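Local structure of inclusion membrane protein A (Chlamydia trachomatis, 6E7E) at residues I21-M24 / L25-L28; E102-R105 / F106-L110. The protein probably drives the homotypic fusion of chlamydial inclusions as a SNARE-like membrane protein, of which this chain is the soluble domain. The protein carries 2 engineered substitutions. One frame throughout, in Å; residues are numbered along the deposited sequence.

Interaction 1 (I21-M24 / L25-L28)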
loop_
_atom_site.group_PDB
_atom_site.type_symbol
_atom_site.label_atom_id
_atom_site.label_comp_id
_atom_site.label_asym_id
_atom_site.label_seq_id
_atom_site.Cartn_x
_atom_site.Cartn_y
_atom_site.Cartn_z
ATOM N N ILE A 21 -3.425 0.442 -6.498
ATOM C CA ILE A 21 -2.173 -0.120 -5.957
ATOM C C ILE A 21 -2.506 -1.394 -5.199
ATOM O O ILE A 21 -1.820 -2.404 -5.355
ATOM C CB ILE A 21 -1.460 0.929 -5.098
ATOM C CG1 ILE A 21 -0.850 2.033 -5.956
ATOM C CG2 ILE A 21 -0.433 0.281 -4.194
ATOM C CD1 ILE A 21 -0.523 3.284 -5.148
ATOM N N ASN A 22 -3.538 -1.364 -4.373
ATOM C CA ASN A 22 -3.936 -2.564 -3.613
ATOM C C ASN A 22 -4.220 -3.724 -4.556
ATOM O O ASN A 22 -3.773 -4.846 -4.343
ATOM C CB ASN A 22 -5.181 -2.232 -2.794
ATOM C CG ASN A 22 -5.689 -3.408 -2.000
ATOM O OD1 ASN A 22 -6.809 -3.885 -2.199
ATOM N ND2 ASN A 22 -4.847 -3.944 -1.160
ATOM N N PHE A 23 -4.998 -3.459 -5.592
ATOM C CA PHE A 23 -5.349 -4.536 -6.537
ATOM C C PHE A 23 -4.075 -5.055 -7.211
ATOM O O PHE A 23 -3.857 -6.270 -7.286
ATOM C CB PHE A 23 -6.344 -4.051 -7.588
ATOM C CG PHE A 23 -6.614 -5.167 -8.550
ATOM C CD1 PHE A 23 -7.410 -6.246 -8.192
ATOM C CD2 PHE A 23 -5.921 -5.214 -9.749
ATOM C CE1 PHE A 23 -7.525 -7.330 -9.048
ATOM C CE2 PHE A 23 -6.063 -6.298 -10.598
ATOM C CZ PHE A 23 -6.882 -7.338 -10.261
ATOM N N MET A 24 -3.236 -4.168 -7.712
ATOM C CA MET A 24 -2.012 -4.608 -8.407
ATOM C C MET A 24 -1.103 -5.372 -7.457
ATOM O O MET A 24 -0.526 -6.404 -7.870
ATOM C CB MET A 24 -1.272 -3.424 -9.014
ATOM C CG MET A 24 -2.017 -2.866 -10.196
ATOM S SD MET A 24 -1.064 -1.561 -11.035
ATOM C CE MET A 24 -1.513 -0.137 -10.077
ATOM N N LEU A 25 -0.941 -4.918 -6.222
ATOM C CA LEU A 25 -0.133 -5.674 -5.262
ATOM C C LEU A 25 -0.770 -7.035 -4.964
ATOM O O LEU A 25 -0.004 -7.982 -4.718
ATOM C CB LEU A 25 0.068 -4.873 -3.988
ATOM C CG LEU A 25 0.942 -3.638 -4.133
ATOM C CD1 LEU A 25 0.967 -2.867 -2.840
ATOM C CD2 LEU A 25 2.353 -4.002 -4.528
ATOM N N SER A 26 -2.086 -7.167 -4.988
ATOM C CA SER A 26 -2.711 -8.488 -4.770
ATOM C C SER A 26 -2.328 -9.439 -5.908
ATOM O O SER A 26 -2.084 -10.631 -5.679
ATOM C CB SER A 26 -4.214 -8.373 -4.585
ATOM O OG SER A 26 -4.966 -8.234 -5.788
ATOM N N VAL A 27 -2.262 -8.922 -7.116
ATOM C CA VAL A 27 -1.878 -9.753 -8.283
ATOM C C VAL A 27 -0.421 -10.161 -8.104
ATOM O O VAL A 27 -0.064 -11.347 -8.304
ATOM C CB VAL A 27 -2.089 -9.003 -9.604
ATOM C CG1 VAL A 27 -1.539 -9.774 -10.801
ATOM C CG2 VAL A 27 -3.551 -8.677 -9.818
ATOM N N LEU A 28 0.437 -9.219 -7.774
ATOM C CA LEU A 28 1.875 -9.512 -7.612
ATOM C C LEU A 28 2.101 -10.461 -6.441
ATOM O O LEU A 28 2.943 -11.346 -6.537
ATOM C CB LEU A 28 2.653 -8.212 -7.450
ATOM C CG LEU A 28 2.695 -7.363 -8.715
ATOM C CD1 LEU A 28 3.170 -5.963 -8.410
ATOM C CD2 LEU A 28 3.585 -8.000 -9.745
#

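Interaction 2 (E102-R105 / F106-L110)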
loop_
_atom_site.group_PDB
_atom_site.type_symbol
_atom_site.label_atom_id
_atom_site.label_comp_id
_atom_site.label_asym_id
_atom_site.label_seq_id
_atom_site.Cartn_x
_atom_site.Cartn_y
_atom_site.Cartn_z
ATOM N N GLU A 102 5.694 3.383 -8.496
ATOM C CA GLU A 102 6.993 3.110 -9.150
ATOM C C GLU A 102 7.535 1.749 -8.716
ATOM O O GLU A 102 8.102 1.039 -9.571
ATOM C CB GLU A 102 7.976 4.236 -8.880
ATOM C CG GLU A 102 7.657 5.499 -9.655
ATOM C CD GLU A 102 7.903 5.316 -11.137
ATOM O OE1 GLU A 102 9.075 5.375 -11.539
ATOM O OE2 GLU A 102 6.945 5.013 -11.870
ATOM N N GLU A 103 7.378 1.353 -7.453
ATOM C CA GLU A 103 7.813 -0.003 -7.041
ATOM C C GLU A 103 7.071 -1.042 -7.872
ATOM O O GLU A 103 7.689 -2.015 -8.325
ATOM C CB GLU A 103 7.569 -0.253 -5.567
ATOM C CG GLU A 103 8.411 0.594 -4.631
ATOM C CD GLU A 103 9.925 0.483 -4.768
ATOM O OE1 GLU A 103 10.430 -0.546 -5.238
ATOM O OE2 GLU A 103 10.610 1.426 -4.342
ATOM N N ILE A 104 5.782 -0.871 -8.069
ATOM C CA ILE A 104 4.995 -1.818 -8.906
ATOM C C ILE A 104 5.572 -1.843 -10.312
ATOM O O ILE A 104 5.711 -2.911 -10.892
ATOM C CB ILE A 104 3.502 -1.444 -8.922
ATOM C CG1 ILE A 104 2.878 -1.746 -7.565
ATOM C CG2 ILE A 104 2.758 -2.151 -10.052
ATOM C CD1 ILE A 104 1.534 -1.078 -7.381
ATOM N N ARG A 105 5.866 -0.688 -10.864
ATOM C CA ARG A 105 6.395 -0.629 -12.233
ATOM C C ARG A 105 7.652 -1.491 -12.317
ATOM O O ARG A 105 7.831 -2.243 -13.293
ATOM C CB ARG A 105 6.644 0.821 -12.642
ATOM C CG ARG A 105 6.928 0.960 -14.123
ATOM C CD ARG A 105 6.966 2.389 -14.600
ATOM N NE ARG A 105 8.062 3.142 -14.000
ATOM C CZ ARG A 105 9.314 3.198 -14.463
ATOM N NH1 ARG A 105 9.672 2.521 -15.539
ATOM N NH2 ARG A 105 10.211 3.937 -13.833
ATOM N N PHE A 106 8.567 -1.370 -11.378
ATOM C CA PHE A 106 9.829 -2.144 -11.421
ATOM C C PHE A 106 9.591 -3.622 -11.170
ATOM O O PHE A 106 10.279 -4.485 -11.712
ATOM C CB PHE A 106 10.792 -1.754 -10.300
ATOM C CG PHE A 106 11.115 -0.287 -10.159
ATOM C CD1 PHE A 106 11.254 0.507 -11.286
ATOM C CD2 PHE A 106 11.314 0.295 -8.908
ATOM C CE1 PHE A 106 11.575 1.852 -11.175
ATOM C CE2 PHE A 106 11.628 1.643 -8.795
ATOM C CZ PHE A 106 11.754 2.421 -9.929
ATOM N N LEU A 107 8.659 -3.948 -10.294
ATOM C CA LEU A 107 8.452 -5.348 -9.889
ATOM C C LEU A 107 7.698 -6.111 -10.971
ATOM O O LEU A 107 7.877 -7.324 -11.051
ATOM C CB LEU A 107 7.675 -5.346 -8.581
ATOM C CG LEU A 107 7.512 -6.692 -7.893
ATOM C CD1 LEU A 107 8.853 -7.353 -7.595
ATOM C CD2 LEU A 107 6.740 -6.498 -6.601
ATOM N N THR A 108 6.841 -5.441 -11.725
ATOM C CA THR A 108 5.876 -6.141 -12.606
ATOM C C THR A 108 6.521 -7.187 -13.506
ATOM O O THR A 108 5.992 -8.286 -13.581
ATOM C CB THR A 108 5.071 -5.115 -13.393
ATOM O OG1 THR A 108 4.190 -4.425 -12.509
ATOM C CG2 THR A 108 4.197 -5.754 -14.438
ATOM N N PRO A 109 7.642 -6.916 -14.195
ATOM C CA PRO A 109 8.159 -7.937 -15.107
ATOM C C PRO A 109 9.002 -9.023 -14.441
ATOM O O PRO A 109 9.422 -9.944 -15.137
ATOM C CB PRO A 109 9.047 -7.158 -16.072
ATOM C CG PRO A 109 9.252 -5.812 -15.499
ATOM C CD PRO A 109 8.313 -5.624 -14.334
ATOM N N LEU A 110 9.334 -8.893 -13.177
ATOM C CA LEU A 110 10.456 -9.706 -12.659
ATOM C C LEU A 110 10.124 -11.180 -12.438
ATOM O O LEU A 110 11.002 -12.002 -12.693
ATOM C CB LEU A 110 10.977 -9.059 -11.381
ATOM C CG LEU A 110 11.583 -7.667 -11.603
ATOM C CD1 LEU A 110 12.151 -7.171 -10.288
ATOM C CD2 LEU A 110 12.610 -7.578 -12.727
#

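Interaction 1 (I21-M24 / L25-L28)
Phe23 and Val27 meet one helical turn apart. The methyl CG2 of Val27 comes up to the far end of the ring, with CE2 of Phe23 3.5 Å from CG2 of Val27. The ring is crossed obliquely, and CZ is almost as near to this methyl as CE2. Phe23 holds its CG anti to the backbone N (chi1 178°), which carries the ring along the helix toward its C-terminal end, to where CG2 of Val27 can meet CE2 and CZ. Ser26 OG also lies 4.0 Å from CD1 of Phe23, but the hydroxyl is turned to the backbone. Ser26 OG donates to Phe23 O over 2.7 Å. The Ser26 OG sits between its own N and carbonyl carbon (chi1 80°), within reach of the previous turn. Phe23 O also takes Val27 N at 3.1 Å, so two donors grip one carbonyl oxygen.

All eight residues belong to helix 4-38, and the backbone bonds run from each residue to the fourth one on. Leu25 N to Ile21 O is the straightest of them, at 169°. Ile21, Leu25 and Leu28 form the buried side of the helix here, while the apolar Phe23 and Val27 are exposed.

On the buried side Ile21 and Leu25 lie side by side and point the same way. Ile21 CG2 touches Leu25 CD1 at 3.7 Å. Leu25 CG also rests on the carbonyl oxygen of Ile21. This side faces helix 87-107, and Phe60 touches Ile21 and Asn22.

Interaction 2 (E102-R105 / F106-L110)
Arg105 grips Glu102 side-on with two nitrogens, one to each carboxylate oxygen. NH2 of Arg105 is 2.9 Å from OE1 of Glu102 in a salt bridge with a nearly straight N-H bond (168°). NE of Arg105 reaches OE2 of Glu102 at 3.0 Å. Both oxygens are met on their syn side. The paired bonds hold the guanidinium beside the Phe106 ring, with the two planes 67° apart. NH2 of Arg105 comes obliquely to CE1 of Phe106 at 3.6 Å.

Next comes a doubly used carbonyl. Ile104 O accepts from Thr108 N at 2.9 Å and from Thr108 OG1 at 2.7 Å. The hydroxyl comes from above the carbonyl plane, while the amide lies nearly along the C=O axis.

The Phe106 ring folds back over the preceding turn, with CG anti to its carbonyl carbon (chi1 -53°). Glu102 O sits 3.3 Å above the ring plane, over its centre. Glu103 OE1 lies at the ring edge, 3.9 Å from CD2 of Phe106. The other carboxylate oxygen, Glu103 OE2, is hydrogen-bonded to Ser137 OG.

Pro109 follows near the end of helix 87-107, where its CD packs on Arg105 O. Glu103 and Leu107 face helix 125-165 through Ile134 and Leu131. Leu110, which opens helix 110-119, meets Glu130 and Ile134 of the same long helix. Ile104 and Leu107 also meet helix 4-38, so this end of helix 87-107 touches both long helices.

How the interactions relate
Interaction 1 comes first along the chain, on helix 4-38. Interaction 2 follows much later, near the C-terminal end of helix 87-107. Their centres are about 11 Å apart, and their buried sides touch directly. Ile104 reaches in among three side chains of interaction 1: its CG1 is 3.8 Å from Leu25 CD2, its CD1 meets Ile21 CG2, and its CG2 meets Met24 SD. One turn further on, Leu107 CD2 packs on Leu28 CD1. These contacts are apolar. They join helices 4-38 and 87-107, which are far apart in sequence, and form part of the interior of this all-helical soluble domain.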